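Local coordinates for protein NUDIX hydrolase (PDB 3QSJ) that probably hydrolyses phosphorus-containing anhydride bonds as a metal-dependent member of the Nudix hydrolase family, and binds calcium in the crystal, at residues Asp69-Ala79 and Phe152-Val160; Leu90-Met101 and Trp123-Asp132. One frame throughout, in Å; residues are numbered along the deposited sequence.

Interaction 1: residues Asp69-Ala79 and Phe152-Val160; sequences DDDDPALAVTA and FDTRFFLCV
Arg155 reaches from strand 152-160 into the acidic turn ahead of helix 72-79 and grips Asp71 end-on, NH1 hydrogen-bonding to OD1 at 2.9 Å and NH2 to OD2 at 2.9 Å. The NH1 bond is the straighter (164°) and runs in the guanidinium plane, though it meets OD1 from above the carboxylate plane. NH1 also bonds to Asp72 OD1 at 2.8 Å, again from above the carboxylate, so this one nitrogen joins two aspartates. Asp69 OD2 adds a long, purely electrostatic pairing; its stronger partner is Arg138, which also pairs with Asp72 OD2. Leu75 CD1 lies over one guanidinium face, 3.3 Å from NH2. Bends at chi2 and chi3 fold the arginine back over this methyl. With an alanine here, Asp71 would probably lose its two-pronged partner and Asp72 OD1 its cation, Arg138 still pairing with Asp72 OD2, and Leu75 CD1 would lose its cover.

Two residues along the strand, Phe157 lays its ring face against the helix backbone: Ala76 CA makes a CH-pi contact 3.9 Å from the centroid, Leu75 CB packs against CE2, and Ala79 CB meets the ring obliquely. The turn itself is a type I beta turn from Asp69 to Asp72, fastened by Asp69 N bonding to Asp72 OD2 at 2.9 Å.

Helix segment 72-79 crosses strand segment 152-160 at -73°, the axes 8.6 Å apart at closest. Further along, helix 72-87 carries the calcium ligands Glu82 and Glu86, as expected of a Nudix helix; helix 51-58 packs on Pro73, Ala74 and Val77, while strands 7-18 and 137-143 flank strand 151-160.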
loop_
_atom_site.group_PDB
_atom_site.type_symbol
_atom_site.label_atom_id
_atom_site.label_comp_id
_atom_site.label_asym_id
_atom_site.label_seq_id
_atom_site.Cartn_x
_atom_site.Cartn_y
_atom_site.Cartn_z
ATOM N N ASP A 69 15.156 -9.338 1.132
ATOM C CA ASP A 69 14.799 -10.742 0.926
ATOM C C ASP A 69 14.331 -11.044 -0.490
ATOM O O ASP A 69 13.873 -10.144 -1.202
ATOM C CB ASP A 69 13.697 -11.090 1.951
ATOM C CG ASP A 69 14.122 -11.027 3.400
ATOM O OD1 ASP A 69 15.052 -11.753 3.775
ATOM O OD2 ASP A 69 13.492 -10.306 4.167
ATOM N N ASP A 70 14.442 -12.329 -0.907
ATOM C CA ASP A 70 14.091 -12.672 -2.285
ATOM C C ASP A 70 12.663 -12.442 -2.643
ATOM O O ASP A 70 12.353 -12.253 -3.834
ATOM C CB ASP A 70 14.536 -14.088 -2.650
ATOM C CG ASP A 70 16.068 -14.249 -2.671
ATOM O OD1 ASP A 70 16.776 -13.249 -2.980
ATOM O OD2 ASP A 70 16.544 -15.361 -2.400
ATOM N N ASP A 71 11.775 -12.416 -1.615
ATOM C CA ASP A 71 10.354 -12.165 -1.860
ATOM C C ASP A 71 9.943 -10.673 -1.816
ATOM O O ASP A 71 8.800 -10.359 -2.081
ATOM C CB ASP A 71 9.510 -13.020 -0.905
ATOM C CG ASP A 71 9.731 -12.731 0.570
ATOM O OD1 ASP A 71 10.746 -12.057 0.906
ATOM O OD2 ASP A 71 8.854 -13.117 1.388
ATOM N N ASP A 72 10.885 -9.755 -1.566
ATOM C CA ASP A 72 10.559 -8.316 -1.537
ATOM C C ASP A 72 9.997 -7.817 -2.862
ATOM O O ASP A 72 8.993 -7.110 -2.849
ATOM C CB ASP A 72 11.759 -7.472 -1.060
ATOM C CG ASP A 72 11.825 -7.428 0.451
ATOM O OD1 ASP A 72 10.721 -7.413 1.113
ATOM O OD2 ASP A 72 12.962 -7.404 0.997
ATOM N N PRO A 73 10.544 -8.218 -4.039
ATOM C CA PRO A 73 9.949 -7.723 -5.313
ATOM C C PRO A 73 8.521 -8.208 -5.455
ATOM O O PRO A 73 7.675 -7.399 -5.795
ATOM C CB PRO A 73 10.844 -8.346 -6.405
ATOM C CG PRO A 73 12.236 -8.417 -5.706
ATOM C CD PRO A 73 11.843 -8.908 -4.283
ATOM N N ALA A 74 8.237 -9.492 -5.198
ATOM C CA ALA A 74 6.844 -9.974 -5.321
ATOM C C ALA A 74 5.937 -9.241 -4.348
ATOM O O ALA A 74 4.831 -8.876 -4.725
ATOM C CB ALA A 74 6.748 -11.476 -5.050
ATOM N N LEU A 75 6.363 -9.059 -3.087
ATOM C CA LEU A 75 5.499 -8.370 -2.091
ATOM C C LEU A 75 5.288 -6.878 -2.431
ATOM O O LEU A 75 4.208 -6.339 -2.166
ATOM C CB LEU A 75 6.057 -8.613 -0.653
ATOM C CG LEU A 75 5.753 -10.071 -0.250
ATOM C CD1 LEU A 75 6.494 -10.472 0.979
ATOM C CD2 LEU A 75 4.249 -10.257 0.021
ATOM N N ALA A 76 6.280 -6.239 -3.089
ATOM C CA ALA A 76 6.138 -4.840 -3.566
ATOM C C ALA A 76 5.006 -4.808 -4.573
ATOM O O ALA A 76 4.132 -3.942 -4.498
ATOM C CB ALA A 76 7.421 -4.326 -4.223
ATOM N N VAL A 77 4.975 -5.798 -5.445
ATOM C CA VAL A 77 3.892 -5.957 -6.412
ATOM C C VAL A 77 2.550 -6.170 -5.712
ATOM O O VAL A 77 1.554 -5.517 -6.081
ATOM C CB VAL A 77 4.221 -7.055 -7.465
ATOM C CG1 VAL A 77 2.982 -7.347 -8.312
ATOM C CG2 VAL A 77 5.365 -6.559 -8.389
ATOM N N THR A 78 2.515 -7.034 -4.685
ATOM C CA THR A 78 1.273 -7.276 -3.921
ATOM C C THR A 78 0.763 -5.923 -3.455
ATOM O O THR A 78 -0.390 -5.613 -3.614
ATOM C CB THR A 78 1.550 -8.216 -2.707
ATOM O OG1 THR A 78 2.034 -9.470 -3.204
ATOM C CG2 THR A 78 0.304 -8.336 -1.770
ATOM N N ALA A 79 1.638 -5.119 -2.871
ATOM C CA ALA A 79 1.247 -3.807 -2.345
ATOM C C ALA A 79 0.692 -2.869 -3.427
ATOM O O ALA A 79 -0.355 -2.236 -3.224
ATOM C CB ALA A 79 2.423 -3.174 -1.617
ATOM N N PHE A 152 -1.044 -12.345 9.953
ATOM C CA PHE A 152 -0.415 -11.998 8.708
ATOM C C PHE A 152 1.052 -11.809 8.933
ATOM O O PHE A 152 1.474 -11.379 10.020
ATOM C CB PHE A 152 -0.935 -10.659 8.136
ATOM C CG PHE A 152 -2.398 -10.690 7.810
ATOM C CD1 PHE A 152 -2.847 -11.251 6.610
ATOM C CD2 PHE A 152 -3.342 -10.310 8.761
ATOM C CE1 PHE A 152 -4.218 -11.419 6.365
ATOM C CE2 PHE A 152 -4.712 -10.426 8.490
ATOM C CZ PHE A 152 -5.132 -10.967 7.289
ATOM N N ASP A 153 1.805 -11.946 7.849
ATOM C CA ASP A 153 3.231 -11.595 7.897
ATOM C C ASP A 153 3.301 -10.544 6.823
ATOM O O ASP A 153 3.254 -10.872 5.625
ATOM C CB ASP A 153 4.046 -12.826 7.536
ATOM C CG ASP A 153 5.537 -12.618 7.515
ATOM O OD1 ASP A 153 5.975 -11.463 7.470
ATOM O OD2 ASP A 153 6.261 -13.616 7.548
ATOM N N THR A 154 3.279 -9.266 7.236
ATOM C CA THR A 154 3.050 -8.161 6.296
ATOM C C THR A 154 4.286 -7.344 6.004
ATOM O O THR A 154 4.971 -6.914 6.943
ATOM C CB THR A 154 1.975 -7.251 6.883
ATOM O OG1 THR A 154 0.794 -8.043 7.163
ATOM C CG2 THR A 154 1.613 -6.069 5.889
ATOM N N ARG A 155 4.564 -7.136 4.713
ATOM C CA ARG A 155 5.715 -6.370 4.236
ATOM C C ARG A 155 5.211 -4.968 3.950
ATOM O O ARG A 155 4.257 -4.819 3.210
ATOM C CB ARG A 155 6.293 -6.995 2.962
ATOM C CG ARG A 155 7.822 -6.778 2.794
ATOM C CD ARG A 155 8.707 -7.520 3.834
ATOM N NE ARG A 155 8.356 -8.928 3.963
ATOM C CZ ARG A 155 8.955 -9.947 3.319
ATOM N NH1 ARG A 155 9.952 -9.713 2.459
ATOM N NH2 ARG A 155 8.535 -11.185 3.492
ATOM N N PHE A 156 5.850 -3.940 4.501
ATOM C CA PHE A 156 5.416 -2.554 4.305
ATOM C C PHE A 156 6.412 -1.837 3.321
ATOM O O PHE A 156 7.626 -1.882 3.483
ATOM C CB PHE A 156 5.486 -1.786 5.668
ATOM C CG PHE A 156 4.312 -2.128 6.558
ATOM C CD1 PHE A 156 3.239 -1.261 6.666
ATOM C CD2 PHE A 156 4.222 -3.378 7.166
ATOM C CE1 PHE A 156 2.089 -1.605 7.433
ATOM C CE2 PHE A 156 3.066 -3.728 7.931
ATOM C CZ PHE A 156 2.019 -2.845 8.035
ATOM N N PHE A 157 5.852 -1.128 2.361
ATOM C CA PHE A 157 6.593 -0.370 1.376
ATOM C C PHE A 157 6.103 1.053 1.423
ATOM O O PHE A 157 4.890 1.329 1.658
ATOM C CB PHE A 157 6.382 -0.956 -0.054
ATOM C CG PHE A 157 7.022 -2.310 -0.156
ATOM C CD1 PHE A 157 8.385 -2.433 -0.442
ATOM C CD2 PHE A 157 6.268 -3.460 0.023
ATOM C CE1 PHE A 157 8.973 -3.703 -0.551
ATOM C CE2 PHE A 157 6.867 -4.726 -0.056
ATOM C CZ PHE A 157 8.239 -4.825 -0.223
ATOM N N LEU A 158 7.019 1.942 1.101
ATOM C CA LEU A 158 6.717 3.373 1.024
ATOM C C LEU A 158 6.950 3.864 -0.428
ATOM O O LEU A 158 7.916 3.433 -1.059
ATOM C CB LEU A 158 7.721 4.103 1.963
ATOM C CG LEU A 158 7.572 5.616 2.042
ATOM C CD1 LEU A 158 6.354 5.965 2.962
ATOM C CD2 LEU A 158 8.823 6.245 2.721
ATOM N N CYS A 159 6.115 4.805 -0.915
ATOM C CA CYS A 159 6.345 5.471 -2.201
ATOM C C CYS A 159 5.742 6.831 -2.142
ATOM O O CYS A 159 4.989 7.151 -1.217
ATOM C CB CYS A 159 5.855 4.674 -3.398
ATOM S SG CYS A 159 4.058 4.535 -3.469
ATOM N N VAL A 160 6.137 7.676 -3.085
ATOM C CA VAL A 160 5.671 9.059 -3.067
ATOM C C VAL A 160 4.603 9.224 -4.151
ATOM O O VAL A 160 4.784 8.741 -5.282
ATOM C CB VAL A 160 6.881 9.988 -3.346
ATOM C CG1 VAL A 160 6.424 11.457 -3.421
ATOM C CG2 VAL A 160 7.904 9.825 -2.254
#

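Interaction 2: residues Leu90-Met101 and Trp123-Asp132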
loop_
_atom_site.group_PDB
_atom_site.type_symbol
_atom_site.label_atom_id
_atom_site.label_comp_id
_atom_site.label_asym_id
_atom_site.label_seq_id
_atom_site.Cartn_x
_atom_site.Cartn_y
_atom_site.Cartn_z
ATOM N N LEU A 90 -2.723 3.205 -10.322
ATOM C CA LEU A 90 -1.588 2.289 -10.473
ATOM C C LEU A 90 -0.395 3.116 -10.329
ATOM O O LEU A 90 -0.138 4.003 -11.174
ATOM C CB LEU A 90 -1.512 1.614 -11.856
ATOM C CG LEU A 90 -2.203 0.298 -12.012
ATOM C CD1 LEU A 90 -2.325 -0.093 -13.492
ATOM C CD2 LEU A 90 -1.521 -0.798 -11.199
ATOM N N LEU A 91 0.355 2.867 -9.265
ATOM C CA LEU A 91 1.580 3.592 -8.964
ATOM C C LEU A 91 2.772 2.913 -9.573
ATOM O O LEU A 91 2.778 1.683 -9.750
ATOM C CB LEU A 91 1.812 3.659 -7.447
ATOM C CG LEU A 91 1.020 4.747 -6.710
ATOM C CD1 LEU A 91 -0.412 4.548 -6.851
ATOM C CD2 LEU A 91 1.320 4.717 -5.313
ATOM N N ALA A 92 3.819 3.727 -9.842
ATOM C CA ALA A 92 5.138 3.204 -10.296
ATOM C C ALA A 92 5.065 2.317 -11.537
ATOM O O ALA A 92 5.860 1.404 -11.680
ATOM C CB ALA A 92 5.813 2.423 -9.144
ATOM N N VAL A 93 4.221 2.669 -12.471
ATOM C CA VAL A 93 4.141 1.920 -13.747
ATOM C C VAL A 93 4.935 2.684 -14.816
ATOM O O VAL A 93 4.880 3.945 -14.871
ATOM C CB VAL A 93 2.664 1.670 -14.147
ATOM C CG1 VAL A 93 2.520 1.123 -15.588
ATOM C CG2 VAL A 93 2.008 0.693 -13.153
ATOM N N ARG A 94 5.621 1.920 -15.712
ATOM C CA ARG A 94 6.322 2.552 -16.837
ATOM C C ARG A 94 6.417 1.565 -17.998
ATOM O O ARG A 94 6.188 0.366 -17.814
ATOM C CB ARG A 94 7.756 2.921 -16.381
ATOM C CG ARG A 94 8.501 1.755 -15.744
ATOM C CD ARG A 94 9.991 2.065 -15.697
ATOM N NE ARG A 94 10.573 1.733 -16.990
ATOM C CZ ARG A 94 11.877 1.689 -17.208
ATOM N NH1 ARG A 94 12.732 1.916 -16.210
ATOM N NH2 ARG A 94 12.342 1.372 -18.409
ATOM N N ASP A 95 6.868 2.041 -19.166
ATOM C CA ASP A 95 7.099 1.113 -20.286
ATOM C C ASP A 95 8.628 0.930 -20.461
ATOM O O ASP A 95 9.421 1.480 -19.689
ATOM C CB ASP A 95 6.453 1.633 -21.569
ATOM C CG ASP A 95 6.938 2.972 -22.069
ATOM O OD1 ASP A 95 8.019 3.431 -21.611
ATOM O OD2 ASP A 95 6.281 3.535 -22.965
ATOM N N GLY A 96 9.040 0.201 -21.506
ATOM C CA GLY A 96 10.450 -0.069 -21.747
ATOM C C GLY A 96 11.276 1.161 -22.027
ATOM O O GLY A 96 12.479 1.146 -21.810
ATOM N N GLU A 97 10.645 2.224 -22.544
ATOM C CA GLU A 97 11.352 3.480 -22.824
ATOM C C GLU A 97 11.414 4.386 -21.574
ATOM O O GLU A 97 12.031 5.436 -21.642
ATOM C CB GLU A 97 10.699 4.229 -24.005
ATOM C CG GLU A 97 10.793 3.511 -25.348
ATOM C CD GLU A 97 10.029 4.194 -26.467
ATOM O OE1 GLU A 97 9.128 5.019 -26.176
ATOM O OE2 GLU A 97 10.333 3.893 -27.644
ATOM N N GLY A 98 10.852 3.945 -20.437
ATOM C CA GLY A 98 10.935 4.736 -19.211
ATOM C C GLY A 98 9.836 5.759 -19.029
ATOM O O GLY A 98 9.832 6.521 -18.047
ATOM N N THR A 99 8.865 5.761 -19.944
ATOM C CA THR A 99 7.743 6.689 -19.866
ATOM C C THR A 99 6.859 6.234 -18.722
ATOM O O THR A 99 6.405 5.096 -18.746
ATOM C CB THR A 99 6.999 6.707 -21.220
ATOM O OG1 THR A 99 7.929 7.114 -22.226
ATOM C CG2 THR A 99 5.732 7.582 -21.205
ATOM N N LYS A 100 6.576 7.155 -17.742
ATOM C CA LYS A 100 5.739 6.856 -16.551
ATOM C C LYS A 100 4.241 7.016 -16.830
ATOM O O LYS A 100 3.817 7.919 -17.576
ATOM C CB LYS A 100 6.141 7.765 -15.385
ATOM C CG LYS A 100 7.630 7.661 -15.010
ATOM C CD LYS A 100 8.016 8.743 -13.980
ATOM C CE LYS A 100 9.194 8.330 -13.104
ATOM N NZ LYS A 100 10.498 8.430 -13.830
HETATM N N MSE A 101 3.441 6.104 -16.309
HETATM C CA MSE A 101 1.999 6.228 -16.388
HETATM C C MSE A 101 1.635 7.229 -15.283
HETATM O O MSE A 101 2.061 7.040 -14.143
HETATM C CB MSE A 101 1.320 4.868 -16.106
HETATM C CG MSE A 101 -0.144 5.039 -15.731
HETATM SE SE MSE A 101 -0.999 3.284 -15.516
HETATM C CE MSE A 101 -0.948 2.971 -17.283
ATOM N N TRP A 123 -3.815 -6.876 -17.771
ATOM C CA TRP A 123 -3.939 -5.483 -18.220
ATOM C C TRP A 123 -2.534 -4.939 -18.554
ATOM O O TRP A 123 -2.363 -4.242 -19.570
ATOM C CB TRP A 123 -4.626 -4.635 -17.114
ATOM C CG TRP A 123 -4.944 -3.227 -17.537
ATOM C CD1 TRP A 123 -6.130 -2.773 -18.055
ATOM C CD2 TRP A 123 -4.092 -2.092 -17.433
ATOM N NE1 TRP A 123 -6.031 -1.427 -18.344
ATOM C CE2 TRP A 123 -4.809 -0.977 -17.932
ATOM C CE3 TRP A 123 -2.787 -1.892 -16.957
ATOM C CZ2 TRP A 123 -4.252 0.298 -17.987
ATOM C CZ3 TRP A 123 -2.226 -0.641 -17.063
ATOM C CH2 TRP A 123 -2.962 0.442 -17.548
ATOM N N LEU A 124 -1.545 -5.241 -17.692
ATOM C CA LEU A 124 -0.184 -4.750 -17.926
ATOM C C LEU A 124 0.451 -5.405 -19.175
ATOM O O LEU A 124 1.111 -4.722 -19.964
ATOM C CB LEU A 124 0.707 -4.996 -16.707
ATOM C CG LEU A 124 0.316 -4.110 -15.483
ATOM C CD1 LEU A 124 1.054 -4.560 -14.241
ATOM C CD2 LEU A 124 0.695 -2.601 -15.754
ATOM N N SER A 125 0.279 -6.745 -19.318
ATOM C CA SER A 125 0.920 -7.531 -20.386
ATOM C C SER A 125 0.342 -7.261 -21.772
ATOM O O SER A 125 1.053 -7.404 -22.772
ATOM C CB SER A 125 0.975 -9.013 -20.028
ATOM O OG SER A 125 -0.302 -9.623 -20.065
ATOM N N ALA A 126 -0.897 -6.764 -21.839
ATOM C CA ALA A 126 -1.491 -6.352 -23.127
ATOM C C ALA A 126 -0.862 -5.006 -23.573
ATOM O O ALA A 126 -0.960 -4.604 -24.749
ATOM C CB ALA A 126 -3.014 -6.199 -22.973
ATOM N N ARG A 127 -0.204 -4.313 -22.627
ATOM C CA ARG A 127 0.356 -2.979 -22.873
ATOM C C ARG A 127 1.896 -2.932 -22.854
ATOM O O ARG A 127 2.496 -1.883 -23.170
ATOM C CB ARG A 127 -0.225 -1.977 -21.842
ATOM C CG ARG A 127 -1.706 -1.682 -22.118
ATOM C CD ARG A 127 -2.438 -1.074 -20.917
ATOM N NE ARG A 127 -3.813 -0.779 -21.314
ATOM C CZ ARG A 127 -4.774 -1.698 -21.381
ATOM N NH1 ARG A 127 -4.519 -2.956 -21.058
ATOM N NH2 ARG A 127 -5.976 -1.381 -21.862
ATOM N N GLY A 128 2.534 -4.043 -22.484
ATOM C CA GLY A 128 3.986 -4.057 -22.383
ATOM C C GLY A 128 4.506 -3.233 -21.224
ATOM O O GLY A 128 5.649 -2.763 -21.254
ATOM N N LEU A 129 3.673 -3.029 -20.190
ATOM C CA LEU A 129 4.035 -2.223 -19.016
ATOM C C LEU A 129 4.479 -3.067 -17.819
ATOM O O LEU A 129 4.093 -4.241 -17.712
ATOM C CB LEU A 129 2.796 -1.383 -18.609
ATOM C CG LEU A 129 2.288 -0.374 -19.636
ATOM C CD1 LEU A 129 1.087 0.325 -19.102
ATOM C CD2 LEU A 129 3.376 0.564 -20.074
ATOM N N ALA A 130 5.187 -2.436 -16.844
ATOM C CA ALA A 130 5.500 -3.159 -15.623
ATOM C C ALA A 130 5.801 -2.152 -14.573
ATOM O O ALA A 130 5.916 -0.936 -14.886
ATOM C CB ALA A 130 6.697 -4.128 -15.839
ATOM N N PHE A 131 5.940 -2.642 -13.334
ATOM C CA PHE A 131 6.213 -1.733 -12.208
ATOM C C PHE A 131 7.685 -1.374 -12.126
ATOM O O PHE A 131 8.544 -2.240 -12.349
ATOM C CB PHE A 131 5.830 -2.402 -10.911
ATOM C CG PHE A 131 4.326 -2.534 -10.783
ATOM C CD1 PHE A 131 3.520 -1.396 -10.666
ATOM C CD2 PHE A 131 3.714 -3.788 -10.850
ATOM C CE1 PHE A 131 2.147 -1.497 -10.459
ATOM C CE2 PHE A 131 2.324 -3.907 -10.682
ATOM C CZ PHE A 131 1.544 -2.762 -10.478
ATOM N N ASP A 132 7.968 -0.128 -11.720
ATOM C CA ASP A 132 9.361 0.275 -11.456
ATOM C C ASP A 132 9.454 0.120 -9.921
ATOM O O ASP A 132 9.053 1.023 -9.144
ATOM C CB ASP A 132 9.581 1.750 -11.889
ATOM C CG ASP A 132 10.995 2.219 -11.516
ATOM O OD1 ASP A 132 11.769 1.393 -10.931
ATOM O OD2 ASP A 132 11.330 3.410 -11.814
#
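Val93 and Phe131 stand side by side on one face of a small sheet, as an antiparallel non-hydrogen-bonded pair, Val93 CG2 lying 3.5 Å from Phe131 CE1. The other valine methyl, CG1, is anti to the backbone N (chi1 170°) and meets Leu129 CD1 at 3.9 Å. Leu90 splits its methyls between two aromatics: CD2 comes to the edge of the Phe131 ring, and CD1 touches Trp123 CZ3 at 3.6 Å. The side chains of Met101, present as selenomethionine, and Trp123 come from opposite directions, Met101 CE near the ring plane at CH2, with SE 5.2 Å from the six-membered ring centroid in an oblique Met-aromatic contact. Trp123 NE1 is hydrogen-bonded to Glu109 OE2.

The backbones form a two-stranded antiparallel sheet, 93-94 with 130-131, separate from the main Nudix sheet. Arg94 and Ala130 are its hydrogen-bonded pair, with Arg94 N to Ala130 O at 3.0 Å and Ala130 N to Arg94 O at 3.1 Å. Asp132 N extends the ladder to Ala92 O at 2.6 Å.

At the polar edge, Arg94 runs past Asp132, its CD 3.8 Å from Asp132 CB, before a bend at chi3 (-83°) turns the guanidinium back side-on to Asp95 O, which takes both NE and NH2. That carbonyl also accepts Gly98 N in the type I turn from Asp95 to Gly98. Asp132 OD1 bonds to Gly134 N, and Phe61 adds a cation-pi contact to Arg94.

Both segments of interaction 2 fall between those of interaction 1 in sequence: 69-79, 90-101, 123-132, then 152-160. Their centres lie about 18 Å apart. Interaction 1 packs the start of helix 72-87 on the mixed sheet near the middle of the molecule; that helix is followed by strand 93-94 of the peripheral two-stranded sheet. The two contacts meet where Val77 CG2 lies 4.1 Å from Phe131 CD2 and, tentatively, in the conformers given, where Cys159 SG packs on Leu91 CD2. Helix 72-87 thus lies between the core sheet and the peripheral two-stranded antiparallel sheet, and its later turns supply Glu82 and Glu86, which bind calcium together with Gly46.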